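Local coordinates for protein pectinesterase 1 (Solanum lycopersicum, PDB 1XG2) that hydrolyses the methyl esters of cell-wall pectin, releasing methanol, and may prepare cell walls for softening during fruit ripening, at residues 82-87 with 97-102; 61-66 with 124-129; 17-22 with 42-47. All blocks are in the same frame, centred on the assembly; numbering follows the deposited sequence.

Interaction 1: residues 82-87 with 97-102; sequences SATLAA and ICIQNT
Thr84 and Ile99 lie alongside each other with their side chains running in opposite directions, and Thr84 CB meets Ile99 CG2 at 4.0 Å. Leu85 instead passes Ile99 at a slant. Its CB rests 3.9 Å from Ile99 CG2, and farther out the branch ends Leu85 CD1 and Ile99 CD1 approach to 4.0 Å. Ile99 therefore works with both arms: chi1 of -51° sets CG2 anti to the backbone N and against Thr84 and Leu85, while the CG1 arm carries CD1 to the leucine.

The polar link is a short hydrogen bond, 2.7 Å from Thr84 OG1 to Gln100 O. The hydroxyl approaches from above the carbonyl plane, 39° out of it. Asn101 brings its CB to 4.0 Å from Thr84 OG1, while its ND2 bonds to Val111 O and Leu71 O.

Strands 85-87 and 98-101 belong to different parallel sheets of the pectinesterase right-handed beta-helix, and these side chains meet in its interior. Nearby, the side chain of Ser82 lies about 5 Å from that of Thr79, a probable substrate-binding residue. The chemistry implies that the buried Thr84 hydroxyl is paid for by a backbone carbonyl, beside apolar Leu85-Ile99 packing.

Interaction 2: residues 61-66 with 124-129; sequences GMYATT and RCRIDA
Met62 O is gripped by two nitrogens of one guanidinium: Arg126 NE and Arg126 NH2 each donate to it at 3.1 Å, side-on. The N-H...O angles of 142° and 140° show both bonds to be bent, as expected when two donors of one group share a single acceptor. The carbonyl oxygen is tilted from the guanidinium plane; NH2 sits in the carbonyl plane, whereas NE stands above it. Water 1 lies in the guanidinium plane, accepting from Arg126 NH2 at 2.9 Å and bridging to Thr66 OG1 at 2.8 Å.

The Tyr63 ring is turned 26° from the guanidinium, and its CD2 comes within 3.6 Å of Arg126 NE. Met62 CG lies over the centre of that ring. The methionine then bends at chi3, bringing its terminal CE to 3.4 Å from Arg124 C. On the far strand, Arg126 NH1 makes a long salt bridge to Asp128 OD1, 3.9 Å, while Asp128 OD2 pairs with Arg171.

Replacing Arg126 by alanine removes the guanidinium, which would probably leave Met62 O without these two N-H donors and the Tyr63 ring without a neighbour beside CD2 and CE2. The contact spans from strand 126-128, across 98-101, to the turn before strand 65-69, on the outside of the beta-helix. Its chemistry implies that a cationic side chain secures a backbone carbonyl of this irregular turn in a partly exposed setting.

Interaction 3: residues 17-22 with 42-47; sequences TLAEAV and YKENVE
Glu44 meets the first turn of helix 18-24, whose start is a capping box made by Thr17 and Glu20; this short helix covers the N-terminal end of the right-handed parallel beta-helix.

Among the hydrogen bonds, the Glu44 carboxylate takes two successive backbone N-H groups: Leu18 N donates to Glu44 OE2 at 2.9 Å and Ala19 N to Glu44 OE1 at 3.0 Å. Both oxygens are met on the syn side, 24° and 26° out of the carboxylate plane. A chi1 of 29°, off a staggered value, with the chain extended beyond CG, carries the carboxylate to these two groups. Within the box, Thr17 OG1 donates to Glu20 OE2 at 2.7 Å on its anti lone pair, and accepts weakly from Glu20 N. Negative charge on Glu44 is likely to be favoured by the helix N terminus.

Close packing accompanies these bonds, with Thr17 CB 3.2 Å from Glu44 OE2 and Ala19 CB 3.4 Å from Glu44 OE1.

The apolar part lies deeper. Leu18 and Val46 cross at about a right angle, Leu18 CD2 reaching Val46 CG2 at 4.1 Å, and Leu18 also touches Ile35, Ile57 and Ile67. One turn on, Val22 CG1 ends 3.8 Å from Glu47 O.

How the interactions relate
From the N terminus, interaction 3 comes first: residues 42-47 return to 17-22 and close a loop holding strand 33-37. Interaction 2 then opens at 61-66 and closes only at 124-129. Interaction 1 opens and closes within that span, so the two nest, and none of the three cross. Strand 98-101 of interaction 1 sits between strands 65-69 and 126-128; Cys98 N lies 2.8 Å from Thr65 O and Asn101 N 3.0 Å from Asp128 O, probable hydrogen bonds. Interaction 3 joins both neighbours: strand 46-48 flanks 85-87, with Thr84 O 2.9 Å from Val46 N, and strand 40-43 flanks 65-69. Together they tie a helix to two sheets of successive coils.

Interaction 1: residues 82-87 with 97-102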
ATOM      1  N   SER A  82       1.015   7.663 -11.573  1.00 13.64           N
ATOM      2  CA  SER A  82       1.703   8.943 -11.375  1.00 13.53           C
ATOM      3  C   SER A  82       3.064   8.809 -10.670  1.00 12.95           C
ATOM      4  O   SER A  82       3.853   9.755 -10.662  1.00 13.21           O
ATOM      5  CB  SER A  82       0.823   9.935 -10.588  1.00 13.47           C
ATOM      6  OG  SER A  82       0.709   9.607  -9.198  1.00 12.64           O
ATOM      7  N   ALA A  83       3.340   7.638 -10.099  1.00 12.75           N
ATOM      8  CA  ALA A  83       4.559   7.425  -9.304  1.00 11.93           C
ATOM      9  C   ALA A  83       5.848   7.689 -10.089  1.00 11.68           C
ATOM     10  O   ALA A  83       6.033   7.176 -11.179  1.00 10.88           O
ATOM     11  CB  ALA A  83       4.578   6.010  -8.765  1.00 11.68           C
ATOM     12  N   THR A  84       6.747   8.472  -9.509  1.00 11.23           N
ATOM     13  CA  THR A  84       8.103   8.596 -10.029  1.00 11.45           C
ATOM     14  C   THR A  84       8.794   7.243 -10.066  1.00 11.49           C
ATOM     15  O   THR A  84       9.353   6.859 -11.098  1.00 12.10           O
ATOM     16  CB  THR A  84       8.887   9.603  -9.172  1.00 10.94           C
ATOM     17  OG1 THR A  84       8.331  10.905  -9.379  1.00 11.41           O
ATOM     18  CG2 THR A  84      10.335   9.713  -9.602  1.00 12.26           C
ATOM     19  N   LEU A  85       8.735   6.517  -8.954  1.00 11.23           N
ATOM     20  CA  LEU A  85       9.205   5.137  -8.884  1.00 11.31           C
ATOM     21  C   LEU A  85       8.102   4.231  -8.326  1.00 10.42           C
ATOM     22  O   LEU A  85       7.481   4.555  -7.317  1.00  9.38           O
ATOM     23  CB  LEU A  85      10.444   5.034  -8.001  1.00 11.44           C
ATOM     24  CG  LEU A  85      11.169   3.667  -8.040  1.00 14.06           C
ATOM     25  CD1 LEU A  85      12.677   3.818  -7.937  1.00 16.81           C
ATOM     26  CD2 LEU A  85      10.714   2.764  -6.946  1.00 16.53           C
ATOM     27  N   ALA A  86       7.866   3.107  -9.002  1.00 10.23           N
ATOM     28  CA  ALA A  86       6.851   2.121  -8.616  1.00 10.14           C
ATOM     29  C   ALA A  86       7.534   0.756  -8.554  1.00 10.63           C
ATOM     30  O   ALA A  86       8.268   0.401  -9.466  1.00  9.75           O
ATOM     31  CB  ALA A  86       5.731   2.090  -9.634  1.00 10.32           C
ATOM     32  N   ALA A  87       7.303  -0.007  -7.487  1.00 10.97           N
ATOM     33  CA  ALA A  87       7.945  -1.310  -7.321  1.00 11.67           C
ATOM     34  C   ALA A  87       6.962  -2.344  -6.791  1.00 12.51           C
ATOM     35  O   ALA A  87       6.294  -2.117  -5.792  1.00 12.59           O
ATOM     36  CB  ALA A  87       9.122  -1.196  -6.382  1.00 11.99           C
ATOM     37  N   ILE A  97      18.499   7.080  -0.812  1.00 11.42           N
ATOM     38  CA  ILE A  97      18.073   7.680  -2.075  1.00 10.91           C
ATOM     39  C   ILE A  97      16.828   8.516  -1.820  1.00 10.42           C
ATOM     40  O   ILE A  97      16.102   8.282  -0.865  1.00  9.43           O
ATOM     41  CB  ILE A  97      17.832   6.575  -3.137  1.00 10.99           C
ATOM     42  CG1 ILE A  97      17.752   7.173  -4.550  1.00 10.97           C
ATOM     43  CG2 ILE A  97      16.567   5.767  -2.817  1.00 11.95           C
ATOM     44  CD1 ILE A  97      17.845   6.147  -5.636  1.00 12.13           C
ATOM     45  N   CYS A  98      16.604   9.505  -2.669  1.00 10.77           N
ATOM     46  CA  CYS A  98      15.393  10.330  -2.620  1.00 10.53           C
ATOM     47  C   CYS A  98      14.516   9.974  -3.818  1.00 10.31           C
ATOM     48  O   CYS A  98      15.018   9.840  -4.915  1.00 10.90           O
ATOM     49  CB  CYS A  98      15.755  11.824  -2.687  1.00 10.89           C
ATOM     50  SG  CYS A  98      14.300  12.895  -2.871  1.00 13.51           S
ATOM     51  N   ILE A  99      13.222   9.774  -3.585  1.00  9.58           N
ATOM     52  CA  ILE A  99      12.235   9.674  -4.646  1.00  9.50           C
ATOM     53  C   ILE A  99      11.329  10.871  -4.478  1.00  9.63           C
ATOM     54  O   ILE A  99      10.798  11.097  -3.410  1.00  9.35           O
ATOM     55  CB  ILE A  99      11.404   8.377  -4.557  1.00  8.71           C
ATOM     56  CG1 ILE A  99      12.303   7.126  -4.424  1.00  9.01           C
ATOM     57  CG2 ILE A  99      10.503   8.240  -5.792  1.00  8.70           C
ATOM     58  CD1 ILE A  99      13.338   6.961  -5.499  1.00  9.33           C
ATOM     59  N   GLN A 100      11.152  11.639  -5.542  1.00 10.87           N
ATOM     60  CA  GLN A 100      10.341  12.832  -5.456  1.00 11.44           C
ATOM     61  C   GLN A 100       9.418  13.016  -6.644  1.00 11.17           C
ATOM     62  O   GLN A 100       9.696  12.558  -7.764  1.00 10.59           O
ATOM     63  CB  GLN A 100      11.208  14.071  -5.262  1.00 11.97           C
ATOM     64  CG  GLN A 100      12.165  14.363  -6.362  1.00 14.08           C
ATOM     65  CD  GLN A 100      12.713  15.818  -6.300  1.00 18.31           C
ATOM     66  OE1 GLN A 100      13.097  16.374  -7.320  1.00 18.44           O
ATOM     67  NE2 GLN A 100      12.769  16.394  -5.107  1.00 18.46           N
ATOM     68  N   ASN A 101       8.306  13.679  -6.357  1.00 11.31           N
ATOM     69  CA  ASN A 101       7.387  14.153  -7.381  1.00 11.17           C
ATOM     70  C   ASN A 101       7.226  15.664  -7.193  1.00 11.49           C
ATOM     71  O   ASN A 101       6.787  16.129  -6.142  1.00 10.21           O
ATOM     72  CB  ASN A 101       6.057  13.404  -7.315  1.00 11.15           C
ATOM     73  CG  ASN A 101       5.159  13.713  -8.501  1.00 11.09           C
ATOM     74  OD1 ASN A 101       5.041  14.879  -8.907  1.00 11.59           O
ATOM     75  ND2 ASN A 101       4.557  12.693  -9.081  1.00  9.58           N
ATOM     76  N   THR A 102       7.612  16.425  -8.217  1.00 12.60           N
ATOM     77  CA  THR A 102       7.663  17.894  -8.140  1.00 13.49           C
ATOM     78  C   THR A 102       6.429  18.591  -8.709  1.00 14.51           C
ATOM     79  O   THR A 102       6.441  19.810  -8.916  1.00 15.20           O
ATOM     80  CB  THR A 102       8.883  18.417  -8.902  1.00 13.43           C
ATOM     81  OG1 THR A 102       8.832  17.971 -10.263  1.00 12.33           O
ATOM     82  CG2 THR A 102      10.179  17.812  -8.349  1.00 14.12           C
TER

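Interaction 2: residues 61-66 with 124-129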
ATOM      1  N   GLY A  61      23.195   8.341  -0.814  1.00 17.15           N
ATOM      2  CA  GLY A  61      22.658   9.123   0.277  1.00 16.83           C
ATOM      3  C   GLY A  61      21.350   9.792  -0.101  1.00 16.80           C
ATOM      4  O   GLY A  61      21.177  10.205  -1.240  1.00 16.56           O
ATOM      5  N   MET A  62      20.452   9.928   0.873  1.00 16.61           N
ATOM      6  CA  MET A  62      19.115  10.452   0.626  1.00 16.72           C
ATOM      7  C   MET A  62      19.078  11.915   0.173  1.00 16.97           C
ATOM      8  O   MET A  62      18.064  12.351  -0.351  1.00 15.93           O
ATOM      9  CB  MET A  62      18.243  10.301   1.861  1.00 16.96           C
ATOM     10  CG  MET A  62      18.740  11.075   3.092  1.00 17.45           C
ATOM     11  SD  MET A  62      17.500  11.235   4.377  1.00 22.58           S
ATOM     12  CE  MET A  62      17.091   9.576   4.654  1.00 20.32           C
ATOM     13  N   TYR A  63      20.160  12.662   0.391  1.00 17.03           N
ATOM     14  CA  TYR A  63      20.268  14.039  -0.113  1.00 17.77           C
ATOM     15  C   TYR A  63      21.017  14.128  -1.442  1.00 17.66           C
ATOM     16  O   TYR A  63      20.832  15.091  -2.182  1.00 18.92           O
ATOM     17  CB  TYR A  63      20.911  14.976   0.934  1.00 17.53           C
ATOM     18  CG  TYR A  63      20.265  14.891   2.287  1.00 18.36           C
ATOM     19  CD1 TYR A  63      21.010  14.610   3.420  1.00 20.19           C
ATOM     20  CD2 TYR A  63      18.893  15.069   2.439  1.00 19.77           C
ATOM     21  CE1 TYR A  63      20.403  14.522   4.667  1.00 20.55           C
ATOM     22  CE2 TYR A  63      18.286  14.965   3.670  1.00 20.32           C
ATOM     23  CZ  TYR A  63      19.035  14.703   4.772  1.00 21.61           C
ATOM     24  OH  TYR A  63      18.420  14.608   5.998  1.00 26.05           O
ATOM     25  N   ALA A  64      21.825  13.114  -1.744  1.00 17.47           N
ATOM     26  CA  ALA A  64      22.760  13.101  -2.865  1.00 17.37           C
ATOM     27  C   ALA A  64      22.262  12.463  -4.172  1.00 16.78           C
ATOM     28  O   ALA A  64      22.682  12.883  -5.241  1.00 16.69           O
ATOM     29  CB  ALA A  64      24.036  12.387  -2.437  1.00 17.61           C
ATOM     30  N   THR A  65      21.433  11.421  -4.072  1.00 15.52           N
ATOM     31  CA  THR A  65      20.867  10.741  -5.232  1.00 14.86           C
ATOM     32  C   THR A  65      19.363  10.927  -5.217  1.00 13.67           C
ATOM     33  O   THR A  65      18.700  10.566  -4.249  1.00 12.58           O
ATOM     34  CB  THR A  65      21.211   9.230  -5.250  1.00 15.01           C
ATOM     35  OG1 THR A  65      22.622   9.042  -5.366  1.00 15.96           O
ATOM     36  CG2 THR A  65      20.687   8.567  -6.521  1.00 14.88           C
ATOM     37  N   THR A  66      18.830  11.495  -6.295  1.00 13.10           N
ATOM     38  CA  THR A  66      17.402  11.777  -6.405  1.00 13.08           C
ATOM     39  C   THR A  66      16.832  11.219  -7.720  1.00 12.97           C
ATOM     40  O   THR A  66      17.388  11.465  -8.794  1.00 13.80           O
ATOM     41  CB  THR A  66      17.186  13.293  -6.378  1.00 13.26           C
ATOM     42  OG1 THR A  66      17.568  13.827  -5.107  1.00 12.80           O
ATOM     43  CG2 THR A  66      15.735  13.637  -6.483  1.00 12.15           C
ATOM     44  N   ARG A 124      16.499   4.470   5.030  1.00  9.72           N
ATOM     45  CA  ARG A 124      17.267   5.703   4.891  1.00 10.70           C
ATOM     46  C   ARG A 124      16.954   6.396   3.560  1.00 10.97           C
ATOM     47  O   ARG A 124      17.865   6.775   2.824  1.00 11.47           O
ATOM     48  CB  ARG A 124      18.767   5.425   5.004  1.00 10.87           C
ATOM     49  CG  ARG A 124      19.190   4.875   6.368  1.00 11.46           C
ATOM     50  CD  ARG A 124      20.695   4.939   6.609  1.00 13.22           C
ATOM     51  NE  ARG A 124      21.462   4.240   5.584  1.00 14.73           N
ATOM     52  CZ  ARG A 124      21.926   2.991   5.681  1.00 15.35           C
ATOM     53  NH1 ARG A 124      21.739   2.256   6.770  1.00 14.70           N
ATOM     54  NH2 ARG A 124      22.615   2.479   4.677  1.00 15.96           N
ATOM     55  N   CYS A 125      15.663   6.518   3.252  1.00 11.15           N
ATOM     56  CA  CYS A 125      15.208   7.192   2.041  1.00 10.89           C
ATOM     57  C   CYS A 125      14.483   8.468   2.384  1.00 10.74           C
ATOM     58  O   CYS A 125      13.977   8.602   3.484  1.00 11.21           O
ATOM     59  CB  CYS A 125      14.267   6.277   1.263  1.00 11.04           C
ATOM     60  SG  CYS A 125      15.138   4.888   0.540  1.00 11.49           S
ATOM     61  N   ARG A 126      14.410   9.384   1.417  1.00 10.51           N
ATOM     62  CA  ARG A 126      13.650  10.615   1.538  1.00 10.77           C
ATOM     63  C   ARG A 126      12.570  10.564   0.444  1.00 10.30           C
ATOM     64  O   ARG A 126      12.899  10.509  -0.718  1.00 10.56           O
ATOM     65  CB  ARG A 126      14.579  11.819   1.324  1.00 10.75           C
ATOM     66  CG  ARG A 126      13.946  13.174   1.627  1.00 14.05           C
ATOM     67  CD  ARG A 126      14.954  14.339   1.745  1.00 15.15           C
ATOM     68  NE  ARG A 126      15.895  14.332   0.627  1.00 16.88           N
ATOM     69  CZ  ARG A 126      15.731  14.973  -0.515  1.00 15.30           C
ATOM     70  NH1 ARG A 126      14.655  15.727  -0.730  1.00 17.56           N
ATOM     71  NH2 ARG A 126      16.652  14.867  -1.453  1.00 16.20           N
ATOM     72  N   ILE A 127      11.299  10.549   0.822  1.00 10.26           N
ATOM     73  CA  ILE A 127      10.198  10.486  -0.136  1.00 10.23           C
ATOM     74  C   ILE A 127       9.480  11.813  -0.054  1.00 10.28           C
ATOM     75  O   ILE A 127       8.966  12.163   0.979  1.00 10.97           O
ATOM     76  CB  ILE A 127       9.262   9.305   0.185  1.00 10.53           C
ATOM     77  CG1 ILE A 127      10.066   8.018   0.501  1.00 11.15           C
ATOM     78  CG2 ILE A 127       8.298   9.076  -0.948  1.00  9.30           C
ATOM     79  CD1 ILE A 127      10.966   7.511  -0.603  1.00 13.08           C
ATOM     80  N   ASP A 128       9.440  12.547  -1.162  1.00 10.91           N
ATOM     81  CA  ASP A 128       9.109  13.971  -1.153  1.00 11.49           C
ATOM     82  C   ASP A 128       8.079  14.290  -2.239  1.00 10.49           C
ATOM     83  O   ASP A 128       8.340  14.091  -3.410  1.00 10.01           O
ATOM     84  CB  ASP A 128      10.405  14.776  -1.368  1.00 12.46           C
ATOM     85  CG  ASP A 128      10.164  16.260  -1.648  1.00 16.87           C
ATOM     86  OD1 ASP A 128      11.156  17.018  -1.704  1.00 22.96           O
ATOM     87  OD2 ASP A 128       9.047  16.764  -1.847  1.00 17.97           O
ATOM     88  N   ALA A 129       6.901  14.729  -1.817  1.00 10.08           N
ATOM     89  CA  ALA A 129       5.884  15.297  -2.698  1.00 10.43           C
ATOM     90  C   ALA A 129       4.888  16.112  -1.850  1.00 10.39           C
ATOM     91  O   ALA A 129       5.224  16.572  -0.761  1.00 10.97           O
ATOM     92  CB  ALA A 129       5.186  14.202  -3.486  1.00  9.94           C
TER
HETATM   93  O   HOH W   1      16.106  16.018  -4.083  1.00 22.36           O

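Interaction 3: residues 17-22 with 42-47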
ATOM      1  N   THR A  17      21.217   5.584 -16.864  1.00 23.03           N
ATOM      2  CA  THR A  17      19.901   5.727 -16.232  1.00 22.08           C
ATOM      3  C   THR A  17      19.529   4.511 -15.392  1.00 20.90           C
ATOM      4  O   THR A  17      19.973   3.389 -15.650  1.00 20.95           O
ATOM      5  CB  THR A  17      18.788   5.949 -17.287  1.00 22.17           C
ATOM      6  OG1 THR A  17      18.551   4.736 -18.004  1.00 20.93           O
ATOM      7  CG2 THR A  17      19.198   6.962 -18.339  1.00 22.95           C
ATOM      8  N   LEU A  18      18.676   4.747 -14.401  1.00 19.67           N
ATOM      9  CA  LEU A  18      18.203   3.694 -13.518  1.00 18.21           C
ATOM     10  C   LEU A  18      17.340   2.688 -14.264  1.00 17.56           C
ATOM     11  O   LEU A  18      17.460   1.499 -14.036  1.00 16.56           O
ATOM     12  CB  LEU A  18      17.435   4.300 -12.339  1.00 17.99           C
ATOM     13  CG  LEU A  18      16.873   3.318 -11.307  1.00 17.26           C
ATOM     14  CD1 LEU A  18      17.945   2.352 -10.811  1.00 16.58           C
ATOM     15  CD2 LEU A  18      16.254   4.092 -10.148  1.00 17.21           C
ATOM     16  N   ALA A  19      16.496   3.159 -15.178  1.00 17.56           N
ATOM     17  CA  ALA A  19      15.609   2.260 -15.920  1.00 18.15           C
ATOM     18  C   ALA A  19      16.389   1.170 -16.664  1.00 18.55           C
ATOM     19  O   ALA A  19      15.973   0.013 -16.689  1.00 18.93           O
ATOM     20  CB  ALA A  19      14.720   3.048 -16.883  1.00 17.81           C
ATOM     21  N   GLU A  20      17.518   1.537 -17.256  1.00 19.44           N
ATOM     22  CA  GLU A  20      18.340   0.584 -18.000  1.00 20.28           C
ATOM     23  C   GLU A  20      18.905  -0.508 -17.088  1.00 20.04           C
ATOM     24  O   GLU A  20      18.916  -1.684 -17.445  1.00 19.87           O
ATOM     25  CB  GLU A  20      19.518   1.289 -18.664  1.00 21.09           C
ATOM     26  CG  GLU A  20      19.199   2.219 -19.819  1.00 23.56           C
ATOM     27  CD  GLU A  20      20.421   3.053 -20.192  1.00 26.48           C
ATOM     28  OE1 GLU A  20      21.272   2.526 -20.941  1.00 28.37           O
ATOM     29  OE2 GLU A  20      20.560   4.206 -19.708  1.00 26.97           O
ATOM     30  N   ALA A  21      19.381  -0.106 -15.913  1.00 19.81           N
ATOM     31  CA  ALA A  21      19.926  -1.054 -14.946  1.00 19.97           C
ATOM     32  C   ALA A  21      18.869  -2.036 -14.443  1.00 19.72           C
ATOM     33  O   ALA A  21      19.135  -3.233 -14.306  1.00 19.83           O
ATOM     34  CB  ALA A  21      20.574  -0.312 -13.779  1.00 20.07           C
ATOM     35  N   VAL A  22      17.663  -1.537 -14.185  1.00 19.70           N
ATOM     36  CA  VAL A  22      16.587  -2.404 -13.740  1.00 19.44           C
ATOM     37  C   VAL A  22      16.232  -3.427 -14.823  1.00 20.45           C
ATOM     38  O   VAL A  22      16.097  -4.610 -14.527  1.00 19.67           O
ATOM     39  CB  VAL A  22      15.342  -1.597 -13.320  1.00 19.49           C
ATOM     40  CG1 VAL A  22      14.169  -2.525 -13.055  1.00 18.03           C
ATOM     41  CG2 VAL A  22      15.658  -0.747 -12.085  1.00 18.29           C
ATOM     42  N   TYR A  42      18.061  12.236 -11.328  1.00 16.85           N
ATOM     43  CA  TYR A  42      17.702  11.406 -12.470  1.00 16.68           C
ATOM     44  C   TYR A  42      16.231  11.633 -12.735  1.00 17.16           C
ATOM     45  O   TYR A  42      15.380  11.236 -11.945  1.00 15.38           O
ATOM     46  CB  TYR A  42      17.985   9.930 -12.157  1.00 16.15           C
ATOM     47  CG  TYR A  42      19.435   9.631 -11.863  1.00 16.15           C
ATOM     48  CD1 TYR A  42      20.007   9.967 -10.641  1.00 15.73           C
ATOM     49  CD2 TYR A  42      20.247   9.013 -12.816  1.00 17.50           C
ATOM     50  CE1 TYR A  42      21.344   9.701 -10.373  1.00 16.84           C
ATOM     51  CE2 TYR A  42      21.599   8.743 -12.558  1.00 16.90           C
ATOM     52  CZ  TYR A  42      22.136   9.094 -11.336  1.00 17.77           C
ATOM     53  OH  TYR A  42      23.456   8.828 -11.074  1.00 19.15           O
ATOM     54  N   LYS A  43      15.954  12.286 -13.856  1.00 18.11           N
ATOM     55  CA  LYS A  43      14.616  12.691 -14.250  1.00 19.12           C
ATOM     56  C   LYS A  43      14.029  11.530 -15.050  1.00 18.79           C
ATOM     57  O   LYS A  43      14.105  11.514 -16.282  1.00 17.35           O
ATOM     58  CB  LYS A  43      14.723  13.961 -15.112  1.00 20.15           C
ATOM     59  CG  LYS A  43      13.763  15.102 -14.844  1.00 24.53           C
ATOM     60  CD  LYS A  43      14.528  16.457 -15.009  1.00 28.41           C
ATOM     61  CE  LYS A  43      13.604  17.672 -15.204  1.00 31.11           C
ATOM     62  NZ  LYS A  43      14.393  18.956 -15.316  1.00 32.47           N
ATOM     63  N   GLU A  44      13.487  10.539 -14.340  1.00 18.10           N
ATOM     64  CA  GLU A  44      12.877   9.371 -14.969  1.00 18.24           C
ATOM     65  C   GLU A  44      11.755   8.782 -14.113  1.00 18.07           C
ATOM     66  O   GLU A  44      11.710   8.961 -12.893  1.00 17.89           O
ATOM     67  CB  GLU A  44      13.908   8.265 -15.339  1.00 19.09           C
ATOM     68  CG  GLU A  44      15.154   8.162 -14.488  1.00 19.51           C
ATOM     69  CD  GLU A  44      16.127   7.060 -14.924  1.00 20.56           C
ATOM     70  OE1 GLU A  44      15.709   5.997 -15.439  1.00 17.77           O
ATOM     71  OE2 GLU A  44      17.347   7.259 -14.715  1.00 20.98           O
ATOM     72  N   ASN A  45      10.830   8.114 -14.787  1.00 17.82           N
ATOM     73  CA  ASN A  45       9.795   7.322 -14.147  1.00 17.91           C
ATOM     74  C   ASN A  45      10.177   5.864 -14.288  1.00 17.70           C
ATOM     75  O   ASN A  45      10.212   5.326 -15.398  1.00 18.56           O
ATOM     76  CB  ASN A  45       8.426   7.595 -14.770  1.00 17.89           C
ATOM     77  CG  ASN A  45       7.852   8.934 -14.336  1.00 19.12           C
ATOM     78  OD1 ASN A  45       8.102   9.966 -14.971  1.00 20.15           O
ATOM     79  ND2 ASN A  45       7.070   8.927 -13.261  1.00 15.55           N
ATOM     80  N   VAL A  46      10.482   5.239 -13.159  1.00 16.75           N
ATOM     81  CA  VAL A  46      11.017   3.896 -13.109  1.00 16.62           C
ATOM     82  C   VAL A  46      10.006   2.916 -12.536  1.00 16.84           C
ATOM     83  O   VAL A  46       9.272   3.230 -11.601  1.00 16.17           O
ATOM     84  CB  VAL A  46      12.290   3.875 -12.251  1.00 16.51           C
ATOM     85  CG1 VAL A  46      12.850   2.452 -12.134  1.00 15.30           C
ATOM     86  CG2 VAL A  46      13.317   4.839 -12.841  1.00 16.92           C
ATOM     87  N   GLU A  47       9.986   1.719 -13.103  1.00 17.09           N
ATOM     88  CA  GLU A  47       9.100   0.663 -12.659  1.00 18.12           C
ATOM     89  C   GLU A  47       9.917  -0.588 -12.375  1.00 17.49           C
ATOM     90  O   GLU A  47      10.747  -0.981 -13.190  1.00 16.53           O
ATOM     91  CB  GLU A  47       8.047   0.393 -13.728  1.00 18.94           C
ATOM     92  CG  GLU A  47       7.023  -0.653 -13.340  1.00 24.13           C
ATOM     93  CD  GLU A  47       5.740  -0.602 -14.174  1.00 30.57           C
ATOM     94  OE1 GLU A  47       4.884  -1.497 -13.957  1.00 33.99           O
ATOM     95  OE2 GLU A  47       5.573   0.333 -15.014  1.00 33.01           O
TER